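Local coordinates for putative heme binding protein (Tannerella forsythia, PDB 6EU8), which probably binds heme as a member of the HmuY-like family, with heme-binding properties that differ from those of Porphyromonas gingivalis HmuY, at residues R39-W44 with E62-I67; W69-H74 with V162-G167; K13-D18 with G33-H38; D112-G117 with G132-N137. One frame throughout, in Å; residues are numbered along the deposited sequence.

Contact 1: residues R39-W44 with E62-I67; sequences RDFSEW and EADIKI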
loop_
_atom_site.group_PDB
_atom_site.type_symbol
_atom_site.label_atom_id
_atom_site.label_comp_id
_atom_site.label_asym_id
_atom_site.label_seq_id
_atom_site.Cartn_x
_atom_site.Cartn_y
_atom_site.Cartn_z
ATOM N N ARG A 39 -10.565 -7.419 5.800
ATOM C CA ARG A 39 -10.002 -7.137 7.118
ATOM C C ARG A 39 -8.629 -7.812 7.268
ATOM O O ARG A 39 -8.449 -8.964 6.857
ATOM C CB ARG A 39 -10.963 -7.649 8.215
ATOM C CG ARG A 39 -10.527 -7.414 9.657
ATOM C CD ARG A 39 -11.558 -8.002 10.634
ATOM N NE ARG A 39 -11.221 -7.886 12.052
ATOM C CZ ARG A 39 -10.327 -8.627 12.695
ATOM N NH1 ARG A 39 -9.651 -9.544 12.037
ATOM N NH2 ARG A 39 -10.099 -8.436 13.993
ATOM N N ASP A 40 -7.658 -7.077 7.805
ATOM C CA ASP A 40 -6.308 -7.611 8.100
ATOM C C ASP A 40 -6.391 -8.978 8.784
ATOM O O ASP A 40 -7.209 -9.148 9.697
ATOM C CB ASP A 40 -5.511 -6.570 8.916
ATOM C CG ASP A 40 -4.132 -7.053 9.324
ATOM O OD1 ASP A 40 -4.052 -7.829 10.296
ATOM O OD2 ASP A 40 -3.129 -6.645 8.665
ATOM N N PHE A 41 -5.550 -9.934 8.333
ATOM C CA PHE A 41 -5.597 -11.359 8.751
ATOM C C PHE A 41 -4.710 -11.757 9.942
ATOM O O PHE A 41 -4.689 -12.936 10.338
ATOM C CB PHE A 41 -5.260 -12.299 7.531
ATOM C CG PHE A 41 -6.133 -12.073 6.305
ATOM C CD1 PHE A 41 -7.503 -12.273 6.360
ATOM C CD2 PHE A 41 -5.593 -11.661 5.097
ATOM C CE1 PHE A 41 -8.311 -12.085 5.240
ATOM C CE2 PHE A 41 -6.405 -11.430 3.976
ATOM C CZ PHE A 41 -7.772 -11.634 4.066
ATOM N N SER A 42 -4.008 -10.802 10.566
ATOM C CA SER A 42 -3.109 -11.123 11.664
ATOM C C SER A 42 -3.859 -11.231 13.015
ATOM O O SER A 42 -5.014 -10.829 13.122
ATOM C CB SER A 42 -1.984 -10.088 11.726
ATOM O OG SER A 42 -2.428 -8.842 12.207
ATOM N N GLU A 43 -3.181 -11.765 14.032
ATOM C CA GLU A 43 -3.683 -11.643 15.395
ATOM C C GLU A 43 -3.485 -10.160 15.818
ATOM O O GLU A 43 -2.404 -9.614 15.663
ATOM C CB GLU A 43 -2.979 -12.596 16.373
ATOM C CG GLU A 43 -3.532 -12.484 17.777
ATOM C CD GLU A 43 -2.916 -13.495 18.716
ATOM O OE1 GLU A 43 -1.822 -13.226 19.278
ATOM O OE2 GLU A 43 -3.537 -14.588 18.830
ATOM N N TRP A 44 -4.552 -9.516 16.291
ATOM C CA TRP A 44 -4.433 -8.084 16.659
ATOM C C TRP A 44 -4.112 -7.954 18.138
ATOM O O TRP A 44 -4.563 -8.768 18.959
ATOM C CB TRP A 44 -5.689 -7.335 16.321
ATOM C CG TRP A 44 -5.997 -7.161 14.840
ATOM C CD1 TRP A 44 -5.304 -7.678 13.767
ATOM C CD2 TRP A 44 -7.130 -6.493 14.293
ATOM N NE1 TRP A 44 -5.928 -7.320 12.590
ATOM C CE2 TRP A 44 -7.046 -6.585 12.880
ATOM C CE3 TRP A 44 -8.193 -5.779 14.864
ATOM C CZ2 TRP A 44 -8.020 -6.027 12.025
ATOM C CZ3 TRP A 44 -9.156 -5.233 14.027
ATOM C CH2 TRP A 44 -9.049 -5.324 12.627
ATOM N N GLU A 62 -5.238 -15.132 3.693
ATOM C CA GLU A 62 -5.026 -14.676 2.315
ATOM C C GLU A 62 -5.660 -15.603 1.264
ATOM O O GLU A 62 -5.914 -15.167 0.144
ATOM C CB GLU A 62 -3.538 -14.438 2.027
ATOM C CG GLU A 62 -2.983 -13.198 2.750
ATOM C CD GLU A 62 -1.608 -12.761 2.261
ATOM O OE1 GLU A 62 -1.085 -13.375 1.304
ATOM O OE2 GLU A 62 -1.055 -11.784 2.820
ATOM N N ALA A 63 -5.954 -16.854 1.636
ATOM C CA ALA A 63 -6.767 -17.729 0.776
ATOM C C ALA A 63 -8.180 -17.198 0.496
ATOM O O ALA A 63 -8.795 -17.582 -0.500
ATOM C CB ALA A 63 -6.831 -19.140 1.359
ATOM N N ASP A 64 -8.690 -16.308 1.350
ATOM C CA ASP A 64 -9.960 -15.608 1.100
ATOM C C ASP A 64 -9.931 -14.599 -0.047
ATOM O O ASP A 64 -10.987 -14.096 -0.437
ATOM C CB ASP A 64 -10.440 -14.883 2.362
ATOM C CG ASP A 64 -10.632 -15.817 3.549
ATOM O OD1 ASP A 64 -10.779 -17.025 3.337
ATOM O OD2 ASP A 64 -10.652 -15.340 4.699
ATOM N N ILE A 65 -8.741 -14.266 -0.552
ATOM C CA ILE A 65 -8.607 -13.336 -1.672
ATOM C C ILE A 65 -8.783 -14.135 -2.963
ATOM O O ILE A 65 -7.988 -15.025 -3.255
ATOM C CB ILE A 65 -7.230 -12.621 -1.712
ATOM C CG1 ILE A 65 -6.904 -11.929 -0.377
ATOM C CG2 ILE A 65 -7.214 -11.607 -2.858
ATOM C CD1 ILE A 65 -5.438 -11.579 -0.222
ATOM N N LYS A 66 -9.811 -13.809 -3.735
ATOM C CA LYS A 66 -10.113 -14.583 -4.961
ATOM C C LYS A 66 -9.320 -14.135 -6.199
ATOM O O LYS A 66 -8.908 -14.979 -7.011
ATOM C CB LYS A 66 -11.622 -14.572 -5.232
ATOM C CG LYS A 66 -12.479 -14.950 -4.025
ATOM C CD LYS A 66 -11.941 -16.178 -3.289
ATOM C CE LYS A 66 -12.921 -16.718 -2.258
ATOM N NZ LYS A 66 -12.313 -17.823 -1.462
ATOM N N ILE A 67 -9.095 -12.829 -6.343
ATOM C CA ILE A 67 -8.349 -12.295 -7.495
ATOM C C ILE A 67 -6.848 -12.511 -7.375
ATOM O O ILE A 67 -6.329 -12.608 -6.256
ATOM C CB ILE A 67 -8.647 -10.786 -7.760
ATOM C CG1 ILE A 67 -8.259 -9.869 -6.574
ATOM C CG2 ILE A 67 -10.118 -10.572 -8.093
ATOM C CD1 ILE A 67 -8.350 -8.393 -6.909
#

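Contact 2: residues W69-H74 with V162-G167; sequences WHIAIH and VKFKDG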
loop_
_atom_site.group_PDB
_atom_site.type_symbol
_atom_site.label_atom_id
_atom_site.label_comp_id
_atom_site.label_asym_id
_atom_site.label_seq_id
_atom_site.Cartn_x
_atom_site.Cartn_y
_atom_site.Cartn_z
ATOM N N TRP A 69 -3.369 -10.471 -7.682
ATOM C CA TRP A 69 -3.115 -9.067 -7.310
ATOM C C TRP A 69 -1.621 -8.744 -7.257
ATOM O O TRP A 69 -0.774 -9.632 -7.141
ATOM C CB TRP A 69 -3.854 -8.728 -5.993
ATOM C CG TRP A 69 -3.339 -9.486 -4.814
ATOM C CD1 TRP A 69 -3.663 -10.769 -4.446
ATOM C CD2 TRP A 69 -2.376 -9.033 -3.856
ATOM N NE1 TRP A 69 -2.962 -11.140 -3.336
ATOM C CE2 TRP A 69 -2.161 -10.094 -2.942
ATOM C CE3 TRP A 69 -1.672 -7.828 -3.678
ATOM C CZ2 TRP A 69 -1.259 -9.991 -1.867
ATOM C CZ3 TRP A 69 -0.786 -7.728 -2.634
ATOM C CH2 TRP A 69 -0.590 -8.796 -1.728
ATOM N N HIS A 70 -1.316 -7.432 -7.349
ATOM C CA HIS A 70 0.019 -6.922 -7.479
ATOM C C HIS A 70 0.461 -6.023 -6.314
ATOM O O HIS A 70 1.575 -6.174 -5.812
ATOM C CB HIS A 70 0.115 -6.165 -8.788
ATOM C CG HIS A 70 -0.202 -7.024 -9.973
ATOM N ND1 HIS A 70 -1.418 -6.990 -10.603
ATOM C CD2 HIS A 70 0.530 -7.972 -10.599
ATOM C CE1 HIS A 70 -1.424 -7.879 -11.585
ATOM N NE2 HIS A 70 -0.260 -8.487 -11.595
ATOM N N ILE A 71 -0.403 -5.072 -5.943
ATOM C CA ILE A 71 -0.134 -4.190 -4.788
ATOM C C ILE A 71 -1.352 -4.164 -3.864
ATOM O O ILE A 71 -2.456 -4.504 -4.266
ATOM C CB ILE A 71 0.270 -2.737 -5.192
ATOM C CG1 ILE A 71 -0.860 -1.987 -5.878
ATOM C CG2 ILE A 71 1.539 -2.733 -6.066
ATOM C CD1 ILE A 71 -0.579 -0.497 -6.017
ATOM N N ALA A 72 -1.138 -3.812 -2.587
ATOM C CA ALA A 72 -2.215 -3.644 -1.598
ATOM C C ALA A 72 -1.956 -2.425 -0.730
ATOM O O ALA A 72 -0.803 -2.082 -0.457
ATOM C CB ALA A 72 -2.373 -4.877 -0.746
ATOM N N ILE A 73 -3.056 -1.783 -0.324
ATOM C CA ILE A 73 -3.023 -0.477 0.323
ATOM C C ILE A 73 -3.836 -0.541 1.641
ATOM O O ILE A 73 -4.978 -1.022 1.668
ATOM C CB ILE A 73 -3.574 0.627 -0.626
ATOM C CG1 ILE A 73 -2.807 0.629 -1.976
ATOM C CG2 ILE A 73 -3.505 2.017 0.045
ATOM C CD1 ILE A 73 -3.325 1.668 -2.954
ATOM N N HIS A 74 -3.219 -0.044 2.733
ATOM C CA HIS A 74 -3.849 0.122 4.048
ATOM C C HIS A 74 -3.488 1.525 4.506
ATOM O O HIS A 74 -2.339 1.786 4.746
ATOM C CB HIS A 74 -3.314 -0.900 5.055
ATOM C CG HIS A 74 -3.519 -0.514 6.508
ATOM N ND1 HIS A 74 -2.622 0.260 7.213
ATOM C CD2 HIS A 74 -4.507 -0.833 7.383
ATOM C CE1 HIS A 74 -3.056 0.424 8.445
ATOM N NE2 HIS A 74 -4.193 -0.231 8.573
ATOM N N VAL A 162 7.853 -1.052 -9.954
ATOM C CA VAL A 162 7.630 -2.258 -9.168
ATOM C C VAL A 162 7.679 -3.483 -10.092
ATOM O O VAL A 162 6.960 -3.513 -11.092
ATOM C CB VAL A 162 6.265 -2.227 -8.452
ATOM C CG1 VAL A 162 6.189 -3.328 -7.409
ATOM C CG2 VAL A 162 6.021 -0.872 -7.763
ATOM N N LYS A 163 8.495 -4.461 -9.705
ATOM C CA LYS A 163 8.610 -5.775 -10.399
ATOM C C LYS A 163 7.818 -6.818 -9.644
ATOM O O LYS A 163 7.978 -6.932 -8.400
ATOM C CB LYS A 163 10.073 -6.257 -10.428
ATOM C CG LYS A 163 11.047 -5.376 -11.182
ATOM C CD LYS A 163 12.520 -5.606 -10.809
ATOM C CE LYS A 163 13.112 -6.862 -11.410
ATOM N NZ LYS A 163 14.595 -6.738 -11.436
ATOM N N PHE A 164 6.993 -7.604 -10.367
ATOM C CA PHE A 164 6.066 -8.574 -9.767
ATOM C C PHE A 164 6.515 -10.033 -9.920
ATOM O O PHE A 164 7.428 -10.323 -10.707
ATOM C CB PHE A 164 4.658 -8.349 -10.304
ATOM C CG PHE A 164 4.151 -6.956 -10.033
ATOM C CD1 PHE A 164 3.918 -6.551 -8.718
ATOM C CD2 PHE A 164 3.957 -6.043 -11.065
ATOM C CE1 PHE A 164 3.501 -5.254 -8.448
ATOM C CE2 PHE A 164 3.517 -4.746 -10.803
ATOM C CZ PHE A 164 3.297 -4.356 -9.485
ATOM N N LYS A 165 5.891 -10.917 -9.128
ATOM C CA LYS A 165 6.339 -12.312 -8.991
ATOM C C LYS A 165 6.250 -13.130 -10.284
ATOM O O LYS A 165 6.966 -14.135 -10.410
ATOM C CB LYS A 165 5.606 -13.035 -7.850
ATOM C CG LYS A 165 4.133 -13.305 -8.072
ATOM C CD LYS A 165 3.486 -13.920 -6.842
ATOM C CE LYS A 165 2.008 -14.188 -7.091
ATOM N NZ LYS A 165 1.529 -15.390 -6.345
ATOM N N ASP A 166 5.393 -12.703 -11.217
ATOM C CA ASP A 166 5.323 -13.310 -12.566
ATOM C C ASP A 166 6.255 -12.709 -13.654
ATOM O O ASP A 166 6.192 -13.120 -14.821
ATOM C CB ASP A 166 3.862 -13.371 -13.053
ATOM C CG ASP A 166 3.295 -12.019 -13.430
ATOM O OD1 ASP A 166 3.829 -10.998 -12.929
ATOM O OD2 ASP A 166 2.304 -11.991 -14.201
ATOM N N GLY A 167 7.126 -11.771 -13.302
ATOM C CA GLY A 167 7.954 -11.061 -14.287
ATOM C C GLY A 167 7.360 -9.792 -14.918
ATOM O O GLY A 167 8.080 -9.065 -15.615
HETATM O O HOH W 1 0.202 -11.261 -12.655
#

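Contact 3: residues K13-D18 with G33-H38; sequences KSKTID and GQTETH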
loop_
_atom_site.group_PDB
_atom_site.type_symbol
_atom_site.label_atom_id
_atom_site.label_comp_id
_atom_site.label_asym_id
_atom_site.label_seq_id
_atom_site.Cartn_x
_atom_site.Cartn_y
_atom_site.Cartn_z
ATOM N N LYS A 13 -3.625 3.164 -17.073
ATOM C CA LYS A 13 -4.874 3.452 -16.367
ATOM C C LYS A 13 -4.594 4.306 -15.128
ATOM O O LYS A 13 -3.429 4.482 -14.731
ATOM C CB LYS A 13 -5.591 2.168 -15.913
ATOM C CG LYS A 13 -5.987 1.172 -16.994
ATOM C CD LYS A 13 -7.174 1.684 -17.806
ATOM C CE LYS A 13 -7.556 0.727 -18.933
ATOM N NZ LYS A 13 -8.126 -0.547 -18.412
ATOM N N SER A 14 -5.684 4.816 -14.560
ATOM C CA SER A 14 -5.692 5.529 -13.273
ATOM C C SER A 14 -6.612 4.773 -12.332
ATOM O O SER A 14 -7.560 4.146 -12.781
ATOM C CB SER A 14 -6.189 6.963 -13.448
ATOM O OG SER A 14 -5.346 7.718 -14.307
ATOM N N LYS A 15 -6.341 4.835 -11.023
ATOM C CA LYS A 15 -7.204 4.227 -10.011
ATOM C C LYS A 15 -7.358 5.117 -8.798
ATOM O O LYS A 15 -6.434 5.851 -8.460
ATOM C CB LYS A 15 -6.598 2.924 -9.493
ATOM C CG LYS A 15 -6.845 1.707 -10.343
ATOM C CD LYS A 15 -8.302 1.316 -10.275
ATOM C CE LYS A 15 -8.477 -0.173 -10.396
ATOM N NZ LYS A 15 -9.922 -0.409 -10.641
ATOM N N THR A 16 -8.503 4.998 -8.139
ATOM C CA THR A 16 -8.753 5.655 -6.853
ATOM C C THR A 16 -9.212 4.590 -5.859
ATOM O O THR A 16 -10.201 3.893 -6.104
ATOM C CB THR A 16 -9.793 6.780 -6.983
ATOM O OG1 THR A 16 -9.264 7.788 -7.863
ATOM C CG2 THR A 16 -10.095 7.391 -5.618
ATOM N N ILE A 17 -8.464 4.445 -4.759
ATOM C CA ILE A 17 -8.707 3.412 -3.739
ATOM C C ILE A 17 -9.138 4.039 -2.400
ATOM O O ILE A 17 -8.447 4.898 -1.844
ATOM C CB ILE A 17 -7.441 2.528 -3.497
ATOM C CG1 ILE A 17 -6.917 1.907 -4.800
ATOM C CG2 ILE A 17 -7.690 1.485 -2.404
ATOM C CD1 ILE A 17 -7.868 0.941 -5.479
ATOM N N ASP A 18 -10.264 3.574 -1.864
ATOM C CA ASP A 18 -10.707 3.978 -0.529
ATOM C C ASP A 18 -10.000 3.142 0.529
ATOM O O ASP A 18 -10.456 2.046 0.873
ATOM C CB ASP A 18 -12.225 3.855 -0.407
ATOM C CG ASP A 18 -12.751 4.256 0.955
ATOM O OD1 ASP A 18 -11.971 4.553 1.884
ATOM O OD2 ASP A 18 -13.999 4.235 1.107
ATOM N N GLY A 33 -7.530 -4.402 -13.418
ATOM C CA GLY A 33 -8.245 -3.364 -12.685
ATOM C C GLY A 33 -9.141 -3.808 -11.529
ATOM O O GLY A 33 -9.742 -2.962 -10.866
ATOM N N GLN A 34 -9.268 -5.115 -11.301
ATOM C CA GLN A 34 -10.104 -5.639 -10.226
ATOM C C GLN A 34 -9.475 -5.300 -8.866
ATOM O O GLN A 34 -8.240 -5.241 -8.766
ATOM C CB GLN A 34 -10.170 -7.163 -10.282
ATOM C CG GLN A 34 -10.801 -7.806 -11.513
ATOM C CD GLN A 34 -10.388 -9.277 -11.634
ATOM O OE1 GLN A 34 -9.200 -9.600 -11.803
ATOM N NE2 GLN A 34 -11.357 -10.179 -11.503
ATOM N N THR A 35 -10.343 -5.102 -7.869
ATOM C CA THR A 35 -9.934 -4.904 -6.462
ATOM C C THR A 35 -10.803 -5.718 -5.508
ATOM O O THR A 35 -11.929 -6.093 -5.865
ATOM C CB THR A 35 -9.998 -3.436 -6.024
ATOM O OG1 THR A 35 -11.361 -2.997 -5.994
ATOM C CG2 THR A 35 -9.179 -2.549 -6.921
ATOM N N GLU A 36 -10.264 -5.997 -4.313
ATOM C CA GLU A 36 -10.956 -6.702 -3.212
ATOM C C GLU A 36 -10.489 -6.120 -1.885
ATOM O O GLU A 36 -9.284 -5.909 -1.699
ATOM C CB GLU A 36 -10.640 -8.205 -3.212
ATOM C CG GLU A 36 -11.734 -9.115 -3.750
ATOM C CD GLU A 36 -11.302 -10.578 -3.794
ATOM O OE1 GLU A 36 -10.887 -11.160 -2.763
ATOM O OE2 GLU A 36 -11.358 -11.172 -4.886
ATOM N N THR A 37 -11.437 -5.866 -0.985
ATOM C CA THR A 37 -11.134 -5.311 0.322
ATOM C C THR A 37 -11.408 -6.376 1.407
ATOM O O THR A 37 -12.508 -6.953 1.450
ATOM C CB THR A 37 -11.920 -4.012 0.586
ATOM O OG1 THR A 37 -11.600 -3.034 -0.426
ATOM C CG2 THR A 37 -11.623 -3.428 1.956
ATOM N N HIS A 38 -10.430 -6.644 2.284
ATOM C CA HIS A 38 -10.601 -7.611 3.383
ATOM C C HIS A 38 -9.962 -7.090 4.665
ATOM O O HIS A 38 -8.935 -6.405 4.622
ATOM C CB HIS A 38 -9.913 -8.936 3.090
ATOM C CG HIS A 38 -10.439 -9.647 1.882
ATOM N ND1 HIS A 38 -11.517 -10.504 1.942
ATOM C CD2 HIS A 38 -10.053 -9.609 0.588
ATOM C CE1 HIS A 38 -11.755 -10.987 0.734
ATOM N NE2 HIS A 38 -10.888 -10.454 -0.110
#

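Contact 4: residues D112-G117 with G132-N137; sequences DKMLVG and GMAKVN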
loop_
_atom_site.group_PDB
_atom_site.type_symbol
_atom_site.label_atom_id
_atom_site.label_comp_id
_atom_site.label_asym_id
_atom_site.label_seq_id
_atom_site.Cartn_x
_atom_site.Cartn_y
_atom_site.Cartn_z
ATOM N N ASP A 112 3.827 -5.649 15.635
ATOM C CA ASP A 112 3.126 -4.809 16.619
ATOM C C ASP A 112 3.356 -3.334 16.368
ATOM O O ASP A 112 3.635 -2.542 17.297
ATOM C CB ASP A 112 3.541 -5.191 18.051
ATOM C CG ASP A 112 2.993 -6.534 18.486
ATOM O OD1 ASP A 112 1.933 -6.956 18.026
ATOM O OD2 ASP A 112 3.609 -7.164 19.380
ATOM N N LYS A 113 3.237 -2.945 15.106
ATOM C CA LYS A 113 3.538 -1.557 14.701
ATOM C C LYS A 113 2.450 -0.926 13.836
ATOM O O LYS A 113 2.138 0.254 14.011
ATOM C CB LYS A 113 4.904 -1.480 14.020
ATOM C CG LYS A 113 6.061 -1.442 15.030
ATOM C CD LYS A 113 7.420 -1.745 14.414
ATOM C CE LYS A 113 8.521 -1.705 15.475
ATOM N NZ LYS A 113 9.740 -2.458 15.057
ATOM N N MET A 114 1.851 -1.668 12.904
ATOM C CA MET A 114 0.856 -1.080 11.989
ATOM C C MET A 114 -0.509 -0.900 12.653
ATOM O O MET A 114 -1.068 -1.866 13.186
ATOM C CB MET A 114 0.712 -1.903 10.717
ATOM C CG MET A 114 -0.099 -1.217 9.611
ATOM S SD MET A 114 -0.469 -2.259 8.169
ATOM C CE MET A 114 -1.732 -3.278 8.841
ATOM N N LEU A 115 -1.053 0.329 12.643
ATOM C CA LEU A 115 -2.328 0.582 13.307
ATOM C C LEU A 115 -3.511 -0.077 12.625
ATOM O O LEU A 115 -3.748 0.146 11.426
ATOM C CB LEU A 115 -2.640 2.090 13.361
ATOM C CG LEU A 115 -2.046 2.917 14.472
ATOM C CD1 LEU A 115 -2.372 4.388 14.219
ATOM C CD2 LEU A 115 -2.628 2.501 15.811
ATOM N N VAL A 116 -4.289 -0.840 13.398
ATOM C CA VAL A 116 -5.563 -1.387 12.944
ATOM C C VAL A 116 -6.810 -0.926 13.737
ATOM O O VAL A 116 -7.923 -1.248 13.360
ATOM C CB VAL A 116 -5.519 -2.947 12.872
ATOM C CG1 VAL A 116 -4.500 -3.423 11.843
ATOM C CG2 VAL A 116 -5.212 -3.559 14.235
ATOM N N GLY A 117 -6.580 -0.107 14.771
ATOM C CA GLY A 117 -7.680 0.442 15.600
ATOM C C GLY A 117 -7.143 1.683 16.303
ATOM O O GLY A 117 -6.179 1.608 17.078
ATOM N N GLY A 132 -0.450 -7.877 14.692
ATOM C CA GLY A 132 0.676 -8.656 15.255
ATOM C C GLY A 132 1.864 -8.761 14.306
ATOM O O GLY A 132 3.024 -8.637 14.712
ATOM N N MET A 133 1.574 -8.982 13.027
ATOM C CA MET A 133 2.553 -8.939 11.983
ATOM C C MET A 133 1.926 -8.355 10.718
ATOM O O MET A 133 0.794 -8.704 10.413
ATOM C CB MET A 133 2.990 -10.390 11.670
ATOM C CG MET A 133 3.789 -11.096 12.750
ATOM S SD MET A 133 5.430 -10.440 13.131
ATOM C CE MET A 133 5.933 -9.686 11.591
ATOM N N ALA A 134 2.657 -7.496 10.019
ATOM C CA ALA A 134 2.229 -6.952 8.740
ATOM C C ALA A 134 3.424 -6.789 7.793
ATOM O O ALA A 134 4.569 -6.682 8.231
ATOM C CB ALA A 134 1.474 -5.617 8.913
ATOM N N LYS A 135 3.131 -6.798 6.505
ATOM C CA LYS A 135 4.130 -6.601 5.447
ATOM C C LYS A 135 3.896 -5.250 4.776
ATOM O O LYS A 135 2.763 -4.937 4.402
ATOM C CB LYS A 135 4.052 -7.724 4.384
ATOM C CG LYS A 135 4.413 -9.095 4.919
ATOM C CD LYS A 135 4.235 -10.204 3.881
ATOM C CE LYS A 135 4.639 -11.559 4.447
ATOM N NZ LYS A 135 3.643 -12.618 4.117
ATOM N N VAL A 136 4.973 -4.465 4.622
ATOM C CA VAL A 136 4.953 -3.150 3.997
ATOM C C VAL A 136 6.217 -3.000 3.141
ATOM O O VAL A 136 7.278 -3.507 3.518
ATOM C CB VAL A 136 4.865 -1.987 5.036
ATOM C CG1 VAL A 136 3.585 -2.123 5.865
ATOM C CG2 VAL A 136 6.082 -1.939 5.962
ATOM N N ASN A 137 6.139 -2.271 2.047
ATOM C CA ASN A 137 7.324 -2.037 1.216
ATOM C C ASN A 137 8.008 -0.737 1.635
ATOM O O ASN A 137 7.352 0.325 1.637
ATOM C CB ASN A 137 6.958 -1.981 -0.259
ATOM C CG ASN A 137 8.200 -2.013 -1.132
ATOM O OD1 ASN A 137 8.808 -0.997 -1.406
ATOM N ND2 ASN A 137 8.616 -3.217 -1.484
#

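Contact 1: residues R39-W44 with E62-I67
F41 carries this contact: its ring projects from the loop 39-44 onto the short 3-10 turn that opens with E62. F41 CG lies beside the backbone N and opposite the carbonyl carbon (chi1 -55°), which carries the ring to that turn. The backbone N of E62 lies over one face of the ring, displaced toward the rim, at 3.8 Å from F41 CD2. E62 CG approaches the same carbon, so E62 lends its backbone and its aliphatic portion, while its carboxylate goes on to a salt bridge with R79. The other face of the ring receives R39 O, 3.4 Å above the plane, and the phenyl group is thus held between two backbone polar atoms. Two residues on, D64 places OD2 at 4.0 Å from F41 CE1, its carboxylate inclined 77° to the ring; the same oxygen is hydrogen-bonded to S61 N, a bond that helps to hold it there. I65 supplies the apolar touch, with CD1 4.3 Å from F41 CE2, and its backbone N closes the turn onto E62 O at 3.0 Å. No hydrogen bond passes from one segment to the other; the contact consists of van der Waals packing around the F41 ring.

Behind F41, D40 OD1 gathers three donors: S42 N, which makes an Asx turn, S42 OG and W44 NE1. D40 OD2 is hydrogen-bonded to W25 NE1. F41 and I65 both also pack on Y27 of strand 24-28. The contact therefore joins the connection between strands 35-39 and 44-48 to the one between strands 51-56 and 71-74, at the surface beside the four-stranded sheet.

Contact 2: residues W69-H74 with V162-G167
A classic beta bulge, with H70 and I71 both facing V28 of strand 24-28, meets the type I turn that runs from F164 to G167, and the two are joined by a T-shaped aromatic pair. The edge of the H70 imidazole is directed at the face of the F164 ring, the planes being 61° apart and the centroids 4.9 Å. A chi1 of -59° swings the imidazole to the side of its own backbone N, over the phenyl group. H70 also uses its CB, in a CH-pi contact with that face, 3.8 Å from the F164 centroid and 21° off the ring normal. The phenyl face is thus met twice, by a methylene near its rim and by H70 CD2 at 3.8 Å from F164 CG. I71 comes from another direction: its CG2 lies at the edge of the phenyl ring, 4.0 Å from F164 CE1. Both aromatic residues also touch F193 of strand 184-194, which places this buried cluster between the four-stranded sheet and the larger one.

The imidazole is held at both nitrogens. ND1 is hydrogen-bonded to L30 N, and at NE2 one water bridges the segments, 3.0 Å from H70 NE2 and donating to D166 OD2 at 2.7 Å.

Contact 3: residues K13-D18 with G33-H38
K15 and G33 form the tight end of this contact. K15 NZ donates to G33 O at 2.6 Å, arriving in the carbonyl plane on a lone pair with a C=O...N angle of 140°. To reach it the lysine chain folds at chi2 (-70°) and again at chi3, so that CE also comes within 3.1 Å of G33 O. G33 adopts a positive phi of 82°, a conformation suited to glycine, in the loop that leads into strand 35-39.

Further along, the grip slackens. I17 and T35 reach toward each other tip to tip, CD1 of I17 standing 4.0 Å from CG2 of T35, and the T35 methyl meets K15 CE at 4.3 Å. I17 is buried on its own side, against T26, V28 and F189, whereas T35 is largely open to solvent.

The nearest CA atoms lie 8.1 Å (K15 to G33) and 8.8 Å (I17 to T35) apart, and no main-chain hydrogen bond links the two segments. Each pairs elsewhere: strand 11-18 with strand 184-194 of the large sheet, strand 35-39 with strand 24-28 of the four-stranded one. The gap between the two sheets is spanned by the side chains of K15, I17 and T35, that of K15 ending on a main-chain carbonyl.

Contact 4: residues D112-G117 with G132-N137
D112 and G132 are joined by the sole hydrogen bond between these two segments. D112 N donates to G132 O at 3.2 Å, with an N-H...O angle of 145°, but it approaches 58° out of the carbonyl plane and so does not lie on a lone pair. The side chain of D112 doubles back past the same glycine, bringing OD1 to 3.5 Å from G132 CA. The second meeting point is apolar: A134 CB sits against the end of M114, 4.0 Å from both M114 SD and M114 CE. With chi1 at -169°, the M114 side chain leaves CB opposite the backbone N and heads for A134, and a bend at chi3 then turns the terminal methyl back beside the alanine.

The next shell explains these positions. D112 OD1 is hydrogen-bonded to H45 ND1, which helps to hold the carboxylate next to G132, and D112 also packs on V130 and M47. M114 rests in addition on D40, and its backbone pairs with A131. G132 is tied to E43 by the main chain, and A134 to I110.

Strand 127-136 pairs with strand 105-111 near A134 and with strand 115-117 around T129, which V116 and G117 both face in a classic beta bulge. It also pairs antiparallel with strand 44-48. Residues 112-114 link the first two partners in the large antiparallel sheet.

How the contacts relate
From the N terminus, contact 3 closes first, spanning strand 24-28 and bringing together strands of the two sheets. Contact 1 begins at the next residue and closes the excursion through strands 44-48 and 51-56. Contact 2 then opens a long loop, from 69-74 to 162-167, within which contact 4 is nested; no two contacts cross. Their segments are also stitched together. The E36 carboxylate receives K66 N and I67 N, fastening contact 3 to contact 1, and the loop 39-44 is tied by the main chain to strand 127-136, joining contacts 1 and 4. I73 packs on I17, and H74 lies beside M114, so contact 2 touches both contact 3 and contact 4.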